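Local coordinates for U4/U6 snRNA-associated-splicing factor PRP24 (Saccharomyces cerevisiae, PDB 4N0T), which binds U6 snRNA, promotes its annealing with U4 snRNA and recycles spliceosome components during pre-mRNA splicing, at residues A[281-287]-A[349-355]. Residues are numbered along the deposited sequence; the frame is centred on the assembly and turned at random.
Sequences LICLFPL and VIRSGTI. With SO4 (sulfate ion), chain C.
In the occluded RNA-recognition motif, strand 281-285 pairs antiparallel with strand 351-353, the neighbouring first and last long strands of an RRM sheet ordered 2-3-1-5-4. Cys283 N donates to Gly353 O at 2.8 Å, with a weak return bond from Gly353 N to Cys283 O. Two bonds join Phe285 and Arg351: Arg351 N to Phe285 O, 2.7 Å, and Phe285 N to Arg351 O. At the non-hydrogen-bonded pair Leu284-Ser352, Ser352 CA-H points at Cys283 O (3.2 Å). Phe285 holds CG between its backbone N and carbonyl carbon (chi1 51°), which lays the ring across the neighbouring strand. Arg351 CB sits over one face of the Phe285 ring, offset toward the rim, in a CH-pi contact 4.2 Å from the centroid, while Phe285 CE1 approaches Gly353 N at 3.8 Å. With an alanine here, the aliphatic base of Arg351 would probably lose its cover and a gap would open over Gly353, beside Met358 of helix 355-365. On the same face, Cys283 SG meets Ile355 CG1 at 3.7 Å, and the side chains of Leu281 and Ile355 cross at about a right angle. Leu284 CD2 packs on Ser352 CB on the face toward helix 330-340, where Ser352 OG bonds Leu337 O. Thr354 N-caps helix 355-365, and its OG1 also donates to a sulfate, probably from the crystallisation liquor, that also bonds Asn356 and Arg360. Backbone bonds thus fix the strand register, while Phe285, Cys283 and Leu281 give the sheet face that commonly binds RNA in RRMs an apolar surface, covered here by the C-terminal helix, consistent with the motif's name.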
ATOM      1  N   LEU A 281       1.831  22.873  11.242  1.00 22.10           N
ATOM      2  CA  LEU A 281       1.700  21.410  11.238  1.00 22.69           C
ATOM      3  C   LEU A 281       1.693  20.783  12.630  1.00 22.51           C
ATOM      4  O   LEU A 281       2.186  21.370  13.602  1.00 21.80           O
ATOM      5  CB  LEU A 281       2.796  20.763  10.381  1.00 23.49           C
ATOM      6  CG  LEU A 281       4.269  20.866  10.806  1.00 22.36           C
ATOM      7  CD1 LEU A 281       4.654  19.775  11.802  1.00 26.88           C
ATOM      8  CD2 LEU A 281       5.187  20.802   9.588  1.00 22.52           C
ATOM      9  N   ILE A 282       1.148  19.574  12.715  1.00 20.10           N
ATOM     10  CA  ILE A 282       1.292  18.758  13.913  1.00 20.93           C
ATOM     11  C   ILE A 282       1.653  17.341  13.485  1.00 19.82           C
ATOM     12  O   ILE A 282       1.486  16.975  12.321  1.00 21.97           O
ATOM     13  CB  ILE A 282      -0.010  18.691  14.747  1.00 23.58           C
ATOM     14  CG1 ILE A 282      -1.071  17.861  14.020  1.00 23.22           C
ATOM     15  CG2 ILE A 282      -0.527  20.097  15.085  1.00 27.15           C
ATOM     16  CD1 ILE A 282      -2.346  17.665  14.838  1.00 24.32           C
ATOM     17  N   CYS A 283       2.162  16.550  14.423  1.00 16.81           N
ATOM     18  CA  CYS A 283       2.407  15.145  14.162  1.00 14.62           C
ATOM     19  C   CYS A 283       1.448  14.326  14.993  1.00 18.52           C
ATOM     20  O   CYS A 283       1.103  14.716  16.111  1.00 20.23           O
ATOM     21  CB  CYS A 283       3.831  14.770  14.555  1.00 14.59           C
ATOM     22  SG  CYS A 283       5.074  15.535  13.482  1.00 20.44           S
ATOM     23  N   LEU A 284       1.014  13.201  14.438  1.00 16.37           N
ATOM     24  CA  LEU A 284       0.240  12.210  15.183  1.00 15.64           C
ATOM     25  C   LEU A 284       1.074  10.940  15.283  1.00 19.97           C
ATOM     26  O   LEU A 284       1.695  10.526  14.313  1.00 16.69           O
ATOM     27  CB  LEU A 284      -1.066  11.898  14.448  1.00 15.22           C
ATOM     28  CG  LEU A 284      -2.052  13.056  14.289  1.00 19.94           C
ATOM     29  CD1 LEU A 284      -3.343  12.552  13.652  1.00 21.95           C
ATOM     30  CD2 LEU A 284      -2.359  13.723  15.653  1.00 20.73           C
ATOM     31  N   PHE A 285       1.094  10.316  16.456  1.00 14.33           N
ATOM     32  CA  PHE A 285       1.925   9.135  16.672  1.00 12.39           C
ATOM     33  C   PHE A 285       1.470   8.487  17.979  1.00 16.13           C
ATOM     34  O   PHE A 285       0.851   9.168  18.795  1.00 18.49           O
ATOM     35  CB  PHE A 285       3.396   9.557  16.783  1.00 14.71           C
ATOM     36  CG  PHE A 285       3.646  10.668  17.772  1.00 17.61           C
ATOM     37  CD1 PHE A 285       3.490  11.996  17.403  1.00 16.35           C
ATOM     38  CD2 PHE A 285       4.051  10.379  19.075  1.00 19.53           C
ATOM     39  CE1 PHE A 285       3.725  13.024  18.303  1.00 21.42           C
ATOM     40  CE2 PHE A 285       4.291  11.400  19.973  1.00 19.67           C
ATOM     41  CZ  PHE A 285       4.129  12.718  19.595  1.00 20.05           C
ATOM     42  N   PRO A 286       1.729   7.182  18.162  1.00 18.31           N
ATOM     43  CA  PRO A 286       2.255   6.239  17.163  1.00 19.13           C
ATOM     44  C   PRO A 286       1.120   5.694  16.304  1.00 20.63           C
ATOM     45  O   PRO A 286      -0.009   5.530  16.786  1.00 20.01           O
ATOM     46  CB  PRO A 286       2.828   5.118  18.029  1.00 21.17           C
ATOM     47  CG  PRO A 286       1.862   5.070  19.203  1.00 21.58           C
ATOM     48  CD  PRO A 286       1.468   6.514  19.461  1.00 18.92           C
ATOM     49  N   LEU A 287       1.428   5.409  15.042  1.00 19.10           N
ATOM     50  CA  LEU A 287       0.461   4.899  14.081  1.00 17.05           C
ATOM     51  C   LEU A 287       1.043   3.650  13.419  1.00 17.49           C
ATOM     52  O   LEU A 287       2.264   3.547  13.224  1.00 16.36           O
ATOM     53  CB  LEU A 287       0.213   5.945  12.977  1.00 17.82           C
ATOM     54  CG  LEU A 287      -0.402   7.286  13.383  1.00 20.12           C
ATOM     55  CD1 LEU A 287      -0.450   8.276  12.210  1.00 21.48           C
ATOM     56  CD2 LEU A 287      -1.798   7.033  13.907  1.00 24.16           C
ATOM     57  N   VAL A 349      -5.104   4.835  21.625  1.00 25.45           N
ATOM     58  CA  VAL A 349      -4.887   6.240  21.952  1.00 23.16           C
ATOM     59  C   VAL A 349      -3.694   6.768  21.148  1.00 23.87           C
ATOM     60  O   VAL A 349      -2.674   6.089  21.022  1.00 29.10           O
ATOM     61  CB  VAL A 349      -4.664   6.432  23.462  1.00 30.82           C
ATOM     62  CG1 VAL A 349      -4.352   7.882  23.785  1.00 31.78           C
ATOM     63  CG2 VAL A 349      -5.900   5.978  24.231  1.00 36.45           C
ATOM     64  N   ILE A 350      -3.836   7.959  20.577  1.00 18.96           N
ATOM     65  CA  ILE A 350      -2.737   8.573  19.847  1.00 19.78           C
ATOM     66  C   ILE A 350      -2.339   9.869  20.526  1.00 22.46           C
ATOM     67  O   ILE A 350      -3.131  10.467  21.277  1.00 24.84           O
ATOM     68  CB  ILE A 350      -3.117   8.881  18.386  1.00 22.73           C
ATOM     69  CG1 ILE A 350      -4.404   9.706  18.345  1.00 20.40           C
ATOM     70  CG2 ILE A 350      -3.253   7.599  17.583  1.00 25.96           C
ATOM     71  CD1 ILE A 350      -4.776  10.231  16.945  1.00 30.27           C
ATOM     72  N   ARG A 351      -1.110  10.295  20.263  1.00 17.81           N
ATOM     73  CA  ARG A 351      -0.586  11.538  20.796  1.00 18.60           C
ATOM     74  C   ARG A 351      -0.413  12.534  19.658  1.00 23.17           C
ATOM     75  O   ARG A 351      -0.297  12.143  18.490  1.00 19.22           O
ATOM     76  CB  ARG A 351       0.784  11.288  21.439  1.00 23.66           C
ATOM     77  CG  ARG A 351       0.784  10.143  22.443  1.00 27.27           C
ATOM     78  CD  ARG A 351       2.172   9.918  23.027  1.00 34.74           C
ATOM     79  NE  ARG A 351       2.090   9.201  24.296  1.00 45.13           N
ATOM     80  CZ  ARG A 351       2.768   9.528  25.392  1.00 40.91           C
ATOM     81  NH1 ARG A 351       3.600  10.567  25.388  1.00 36.51           N
ATOM     82  NH2 ARG A 351       2.613   8.803  26.490  1.00 44.71           N
ATOM     83  N   SER A 352      -0.403  13.814  20.003  1.00 19.88           N
ATOM     84  CA  SER A 352      -0.071  14.864  19.053  1.00 20.81           C
ATOM     85  C   SER A 352       1.156  15.591  19.579  1.00 24.33           C
ATOM     86  O   SER A 352       1.457  15.537  20.777  1.00 24.13           O
ATOM     87  CB  SER A 352      -1.234  15.836  18.897  1.00 22.78           C
ATOM     88  OG  SER A 352      -1.432  16.564  20.108  1.00 24.17           O
ATOM     89  N   GLY A 353       1.878  16.276  18.701  1.00 19.63           N
ATOM     90  CA  GLY A 353       3.071  16.972  19.144  1.00 22.09           C
ATOM     91  C   GLY A 353       3.803  17.545  17.960  1.00 23.40           C
ATOM     92  O   GLY A 353       3.336  17.424  16.824  1.00 20.86           O
ATOM     93  N   THR A 354       4.943  18.175  18.221  1.00 20.65           N
ATOM     94  CA  THR A 354       5.792  18.671  17.149  1.00 22.62           C
ATOM     95  C   THR A 354       6.554  17.513  16.532  1.00 17.10           C
ATOM     96  O   THR A 354       6.502  16.379  17.037  1.00 16.37           O
ATOM     97  CB  THR A 354       6.831  19.651  17.694  1.00 23.44           C
ATOM     98  OG1 THR A 354       7.698  18.948  18.589  1.00 21.74           O
ATOM     99  CG2 THR A 354       6.154  20.799  18.427  1.00 29.89           C
ATOM    100  N   ILE A 355       7.280  17.796  15.446  1.00 18.42           N
ATOM    101  CA  ILE A 355       8.172  16.796  14.884  1.00 17.28           C
ATOM    102  C   ILE A 355       9.137  16.265  15.944  1.00 18.66           C
ATOM    103  O   ILE A 355       9.324  15.061  16.069  1.00 17.18           O
ATOM    104  CB  ILE A 355       8.947  17.346  13.657  1.00 16.03           C
ATOM    105  CG1 ILE A 355       7.973  17.531  12.491  1.00 23.38           C
ATOM    106  CG2 ILE A 355      10.087  16.401  13.269  1.00 20.90           C
ATOM    107  CD1 ILE A 355       8.535  18.356  11.334  1.00 23.35           C
TER
HETATM  108  S   SO4 C 501      10.788  21.119  20.231  1.00 58.72           S
HETATM  109  O1  SO4 C 501      10.701  21.498  18.823  1.00 56.73           O
HETATM  110  O2  SO4 C 501      12.125  20.591  20.525  1.00 53.02           O
HETATM  111  O3  SO4 C 501      10.523  22.289  21.067  1.00 62.67           O
HETATM  112  O4  SO4 C 501       9.763  20.116  20.507  1.00 54.34           O
HETATM  113  O   HOH W   1      -1.822   4.745  18.412  1.00 33.40           O